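Local coordinates for ESX-1 secretion system protein EccA1 (Mycobacterium tuberculosis, PDB 4F3V) that probably powers export of virulence factors through the ESX-1 type VII secretion system with its ATPase activity, this chain being its N-terminal tetratricopeptide repeat domain, at residues S38-W43 and R65-L70; R59-R64 and A103-F108. One frame throughout, in Å; residues are numbered along the deposited sequence.

Interaction 1 (S38-W43 and R65-L70); sequences SACDAW and RNFGQL
Asp41 and Asn66 adopt the same first torsion, CG opposite the carbonyl carbon (chi1 -63° and -62°), and in this tetratricopeptide repeat domain the two side chains lace the start of helix 40-48 to the turn leading into helix 69-72. The Asp41 carboxylate faces the first turn of that second helix. Its OD1 accepts the N-H of the N-cap residue Gly68 at 2.8 Å on the syn lone pair, along an almost straight bond (175°), while OD2 lies 3.3 Å from Leu70 N and is hydrogen-bonded to the hydroxyl of Ser71. A carboxylate placed among the amides of a helix start would probably be stabilised in its charged form. At the other end of the contact, Asn66 ND2 donates to Ser38 O at 2.8 Å, with the acceptor nearly in the plane of the amide. Ser38 O is thus gripped twice, because Cys40 N, closing the inverse gamma turn centred on Ala39, reaches it from the opposite face of the carbonyl. Apolar groups fill in around these polar links. Leu70 sets CD2 against Ala39 CB at 4.1 Å and also meets Ala42, with Ile32 of helix 22-35 touching all three. The sulfur of Cys40 rests 4.1 Å from Phe67 CB and near the plane of the ring at its edge. One water bridges the two segments: it accepts from Asp41 N at 3.1 Å, accepts weakly from Leu70 N, and donates to Asn66 O at 2.8 Å.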
loop_
_atom_site.group_PDB
_atom_site.type_symbol
_atom_site.label_atom_id
_atom_site.label_comp_id
_atom_site.label_asym_id
_atom_site.label_seq_id
_atom_site.Cartn_x
_atom_site.Cartn_y
_atom_site.Cartn_z
ATOM N N SER A 38 17.665 17.808 0.957
ATOM C CA SER A 38 18.163 16.511 0.516
ATOM C C SER A 38 18.443 15.514 1.641
ATOM O O SER A 38 18.923 14.434 1.376
ATOM C CB SER A 38 19.444 16.769 -0.260
ATOM O OG SER A 38 19.102 17.479 -1.430
ATOM N N ALA A 39 18.125 15.879 2.889
ATOM C CA ALA A 39 18.420 15.040 4.043
ATOM C C ALA A 39 17.362 13.937 4.163
ATOM O O ALA A 39 16.446 14.008 4.985
ATOM C CB ALA A 39 18.486 15.860 5.334
ATOM N N CYS A 40 17.519 12.931 3.331
ATOM C CA CYS A 40 16.657 11.756 3.293
ATOM C C CYS A 40 16.297 11.203 4.680
ATOM O O CYS A 40 15.126 11.047 4.998
ATOM C CB CYS A 40 17.341 10.676 2.472
ATOM S SG CYS A 40 16.330 9.199 2.211
ATOM N N ASP A 41 17.300 10.984 5.528
ATOM C CA ASP A 41 17.060 10.418 6.872
ATOM C C ASP A 41 16.110 11.259 7.739
ATOM O O ASP A 41 15.346 10.710 8.523
ATOM C CB ASP A 41 18.385 10.179 7.624
ATOM C CG ASP A 41 19.268 9.159 6.933
ATOM O OD1 ASP A 41 18.790 8.491 5.975
ATOM O OD2 ASP A 41 20.421 9.000 7.364
ATOM N N ALA A 42 16.157 12.574 7.585
ATOM C CA ALA A 42 15.243 13.454 8.314
ATOM C C ALA A 42 13.812 13.437 7.755
ATOM O O ALA A 42 12.852 13.571 8.510
ATOM C CB ALA A 42 15.815 14.879 8.382
ATOM N N TRP A 43 13.657 13.300 6.441
ATOM C CA TRP A 43 12.335 13.066 5.865
ATOM C C TRP A 43 11.731 11.792 6.394
ATOM O O TRP A 43 10.554 11.778 6.762
ATOM C CB TRP A 43 12.349 13.051 4.340
ATOM C CG TRP A 43 12.671 14.385 3.717
ATOM C CD1 TRP A 43 13.848 14.747 3.084
ATOM C CD2 TRP A 43 11.831 15.576 3.676
ATOM N NE1 TRP A 43 13.792 16.041 2.660
ATOM C CE2 TRP A 43 12.602 16.595 2.998
ATOM C CE3 TRP A 43 10.567 15.892 4.145
ATOM C CZ2 TRP A 43 12.110 17.869 2.783
ATOM C CZ3 TRP A 43 10.081 17.171 3.925
ATOM C CH2 TRP A 43 10.837 18.141 3.251
ATOM N N ARG A 65 19.351 8.624 -2.644
ATOM C CA ARG A 65 20.795 8.388 -2.667
ATOM C C ARG A 65 21.508 8.832 -1.408
ATOM O O ARG A 65 22.657 8.457 -1.200
ATOM C CB ARG A 65 21.442 9.082 -3.854
ATOM C CG ARG A 65 21.130 8.420 -5.154
ATOM C CD ARG A 65 21.830 9.226 -6.240
ATOM N NE ARG A 65 22.098 8.448 -7.426
ATOM C CZ ARG A 65 22.721 8.967 -8.488
ATOM N NH1 ARG A 65 23.098 10.253 -8.488
ATOM N NH2 ARG A 65 22.931 8.211 -9.542
ATOM N N ASN A 66 20.822 9.616 -0.574
ATOM C CA ASN A 66 21.388 10.067 0.690
ATOM C C ASN A 66 20.923 9.236 1.882
ATOM O O ASN A 66 21.242 9.565 3.014
ATOM C CB ASN A 66 21.083 11.548 0.932
ATOM C CG ASN A 66 21.679 12.460 -0.135
ATOM O OD1 ASN A 66 22.661 12.119 -0.766
ATOM N ND2 ASN A 66 21.053 13.652 -0.339
ATOM N N PHE A 67 20.211 8.140 1.626
ATOM C CA PHE A 67 19.733 7.294 2.708
ATOM C C PHE A 67 20.905 6.807 3.542
ATOM O O PHE A 67 21.830 6.213 3.012
ATOM C CB PHE A 67 18.973 6.082 2.158
ATOM C CG PHE A 67 18.501 5.134 3.231
ATOM C CD1 PHE A 67 17.336 5.390 3.944
ATOM C CD2 PHE A 67 19.217 4.005 3.544
ATOM C CE1 PHE A 67 16.894 4.531 4.927
ATOM C CE2 PHE A 67 18.784 3.122 4.539
ATOM C CZ PHE A 67 17.611 3.388 5.231
ATOM N N GLY A 68 20.854 7.064 4.844
ATOM C CA GLY A 68 21.890 6.589 5.767
ATOM C C GLY A 68 22.983 7.585 6.078
ATOM O O GLY A 68 23.732 7.388 7.050
ATOM N N GLN A 69 23.086 8.653 5.274
ATOM C CA GLN A 69 24.197 9.596 5.379
ATOM C C GLN A 69 24.144 10.415 6.671
ATOM O O GLN A 69 25.120 10.474 7.420
ATOM C CB GLN A 69 24.236 10.531 4.163
ATOM C CG GLN A 69 25.512 11.352 4.085
ATOM C CD GLN A 69 25.508 12.560 4.998
ATOM O OE1 GLN A 69 24.471 13.206 5.242
ATOM N NE2 GLN A 69 26.685 12.885 5.510
ATOM N N LEU A 70 22.996 11.005 6.960
ATOM C CA LEU A 70 22.838 11.857 8.139
ATOM C C LEU A 70 22.837 11.053 9.436
ATOM O O LEU A 70 23.577 11.376 10.354
ATOM C CB LEU A 70 21.535 12.697 8.030
ATOM C CG LEU A 70 21.225 13.640 9.195
ATOM C CD1 LEU A 70 22.433 14.551 9.459
ATOM C CD2 LEU A 70 19.945 14.423 8.877
HETATM O O HOH W 1 20.315 11.319 4.927
#

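Interaction 2 (R59-R64 and A103-F108); sequences RAWYSR and AITMGF
Helix-on-helix packing within the tetratricopeptide repeat domain brings the C-terminal turn of helix 54-62 against the first half of helix 101-115, and an offset aromatic stack holds the centre of the contact. The five-membered ring of Trp61 lies over the Phe108 ring with centroids 3.9 Å apart and planes only 10° from parallel. Within the stack the nearest atoms are Trp61 CD1 and Phe108 CE2, 3.4 Å apart. Both aromatic side chains leave their helices with CG opposite the backbone N (chi1 165° for Trp61), and the CB of Trp61 also sits over the Phe108 face as a CH-pi contact. Ala124 of helix 118-125 touches both residues. The opposite face of the indole is roofed by the guanidinium of Arg64, whose NH1 stands 3.3 Å above the ring plane. NH1 also donates to Trp61 O at 2.9 Å, which helps to hold the group over the indole; it reaches the carbonyl from above its plane, while Arg64 N approaches the same oxygen from the other face. The large indole is therefore held between a ring and a charged group, which probably limits its rotation. Beside the stack, Ile104 wedges its CG2 branch against the backbone of helix 54-62, 3.6 Å from Trp61 N, and also meets the methyl of Ala60. Thr105 comes to the far edge of the indole. Its hydroxyl is hydrogen-bonded to Pro101 O, one turn earlier, and OG1 lies close to the ring plane, 3.2 Å from Trp61 CZ3.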
loop_
_atom_site.group_PDB
_atom_site.type_symbol
_atom_site.label_atom_id
_atom_site.label_comp_id
_atom_site.label_asym_id
_atom_site.label_seq_id
_atom_site.Cartn_x
_atom_site.Cartn_y
_atom_site.Cartn_z
ATOM N N ARG A 59 9.862 13.493 -1.001
ATOM C CA ARG A 59 11.188 14.007 -0.737
ATOM C C ARG A 59 12.116 12.910 -0.292
ATOM O O ARG A 59 13.305 12.952 -0.606
ATOM C CB ARG A 59 11.145 15.151 0.272
ATOM C CG ARG A 59 10.532 16.388 -0.334
ATOM C CD ARG A 59 11.645 17.310 -0.785
ATOM N NE ARG A 59 11.154 18.275 -1.750
ATOM C CZ ARG A 59 11.775 18.627 -2.882
ATOM N NH1 ARG A 59 12.952 18.108 -3.257
ATOM N NH2 ARG A 59 11.195 19.516 -3.664
ATOM N N ALA A 60 11.591 11.956 0.487
ATOM C CA ALA A 60 12.397 10.832 0.934
ATOM C C ALA A 60 12.843 10.046 -0.300
ATOM O O ALA A 60 14.024 9.703 -0.447
ATOM C CB ALA A 60 11.624 9.951 1.907
ATOM N N TRP A 61 11.917 9.834 -1.225
ATOM C CA TRP A 61 12.223 9.144 -2.467
ATOM C C TRP A 61 13.201 9.895 -3.351
ATOM O O TRP A 61 14.165 9.318 -3.889
ATOM C CB TRP A 61 10.935 8.870 -3.217
ATOM C CG TRP A 61 11.141 8.486 -4.651
ATOM C CD1 TRP A 61 10.870 9.252 -5.782
ATOM C CD2 TRP A 61 11.720 7.261 -5.150
ATOM N NE1 TRP A 61 11.224 8.578 -6.914
ATOM C CE2 TRP A 61 11.726 7.370 -6.603
ATOM C CE3 TRP A 61 12.210 6.131 -4.563
ATOM C CZ2 TRP A 61 12.220 6.371 -7.417
ATOM C CZ3 TRP A 61 12.708 5.111 -5.400
ATOM C CH2 TRP A 61 12.698 5.234 -6.793
ATOM N N TYR A 62 12.954 11.185 -3.536
ATOM C CA TYR A 62 13.791 12.034 -4.386
ATOM C C TYR A 62 15.244 12.099 -3.882
ATOM O O TYR A 62 16.172 12.144 -4.681
ATOM C CB TYR A 62 13.180 13.442 -4.454
ATOM C CG TYR A 62 13.809 14.370 -5.466
ATOM C CD1 TYR A 62 13.316 14.456 -6.775
ATOM C CD2 TYR A 62 14.879 15.192 -5.112
ATOM C CE1 TYR A 62 13.905 15.320 -7.709
ATOM C CE2 TYR A 62 15.460 16.065 -6.018
ATOM C CZ TYR A 62 14.981 16.128 -7.318
ATOM O OH TYR A 62 15.582 16.990 -8.238
ATOM N N SER A 63 15.419 12.089 -2.561
ATOM C CA SER A 63 16.747 12.130 -1.942
ATOM C C SER A 63 17.289 10.742 -1.522
ATOM O O SER A 63 18.226 10.642 -0.699
ATOM C CB SER A 63 16.703 13.088 -0.725
ATOM O OG SER A 63 15.845 12.619 0.278
ATOM N N ARG A 64 16.731 9.682 -2.100
ATOM C CA ARG A 64 17.076 8.321 -1.712
ATOM C C ARG A 64 18.587 7.958 -1.782
ATOM O O ARG A 64 19.055 7.094 -1.039
ATOM C CB ARG A 64 16.291 7.319 -2.567
ATOM C CG ARG A 64 16.631 7.345 -4.044
ATOM C CD ARG A 64 15.644 6.522 -4.855
ATOM N NE ARG A 64 15.921 6.595 -6.280
ATOM C CZ ARG A 64 15.521 7.563 -7.099
ATOM N NH1 ARG A 64 14.845 8.617 -6.654
ATOM N NH2 ARG A 64 15.802 7.466 -8.383
ATOM N N ALA A 103 12.283 0.069 0.865
ATOM C CA ALA A 103 11.066 0.477 1.589
ATOM C C ALA A 103 10.530 1.828 1.110
ATOM O O ALA A 103 9.312 2.021 0.975
ATOM C CB ALA A 103 11.311 0.527 3.091
ATOM N N ILE A 104 11.445 2.763 0.857
ATOM C CA ILE A 104 11.043 4.092 0.429
ATOM C C ILE A 104 10.382 3.998 -0.942
ATOM O O ILE A 104 9.345 4.649 -1.183
ATOM C CB ILE A 104 12.221 5.071 0.328
ATOM C CG1 ILE A 104 13.014 5.142 1.653
ATOM C CG2 ILE A 104 11.714 6.452 -0.090
ATOM C CD1 ILE A 104 14.272 5.972 1.518
ATOM N N THR A 105 10.972 3.179 -1.822
ATOM C CA THR A 105 10.440 2.941 -3.170
ATOM C C THR A 105 9.012 2.420 -3.106
ATOM O O THR A 105 8.110 2.919 -3.808
ATOM C CB THR A 105 11.274 1.881 -3.928
ATOM O OG1 THR A 105 12.652 2.252 -3.991
ATOM C CG2 THR A 105 10.746 1.638 -5.356
ATOM N N MET A 106 8.814 1.432 -2.247
ATOM C CA MET A 106 7.507 0.801 -2.106
ATOM C C MET A 106 6.471 1.772 -1.534
ATOM O O MET A 106 5.365 1.898 -2.063
ATOM C CB MET A 106 7.601 -0.433 -1.219
ATOM C CG MET A 106 8.431 -1.549 -1.818
ATOM S SD MET A 106 8.807 -2.806 -0.577
ATOM C CE MET A 106 7.291 -3.733 -0.652
ATOM N N GLY A 107 6.838 2.469 -0.469
ATOM C CA GLY A 107 5.980 3.483 0.096
ATOM C C GLY A 107 5.622 4.580 -0.893
ATOM O O GLY A 107 4.469 5.025 -0.956
ATOM N N PHE A 108 6.610 5.055 -1.640
ATOM C CA PHE A 108 6.377 6.133 -2.610
ATOM C C PHE A 108 5.425 5.648 -3.717
ATOM O O PHE A 108 4.479 6.344 -4.083
ATOM C CB PHE A 108 7.698 6.579 -3.221
ATOM C CG PHE A 108 7.553 7.588 -4.326
ATOM C CD1 PHE A 108 7.160 8.882 -4.048
ATOM C CD2 PHE A 108 7.833 7.248 -5.631
ATOM C CE1 PHE A 108 7.036 9.825 -5.058
ATOM C CE2 PHE A 108 7.718 8.188 -6.638
ATOM C CZ PHE A 108 7.325 9.484 -6.357
#

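How the interactions relate
Following the chain from the N terminus, 38-43 opens helix 40-48, which is followed by helix 54-62. The end of that helix supplies 59-64, and the chain runs straight on into 65-70. Interaction 1 closes the loop from 43 to 65 by folding 65-70 back on 38-43. Interaction 2 closes the longer span from 64 to 103, which includes the short two-stranded sheet, by bringing helix 101-115 onto helix 54-62. The segments alternate, so the two closures cross rather than nest. Their centres lie 10 Å apart and they touch directly, Cys40 CA meeting Ser63 OG at 3.2 Å. Ile104 of interaction 2 also packs on Cys40 and on Phe67, so helix 101-115 meets helix 40-48, helix 54-62 and the loop before helix 69-72.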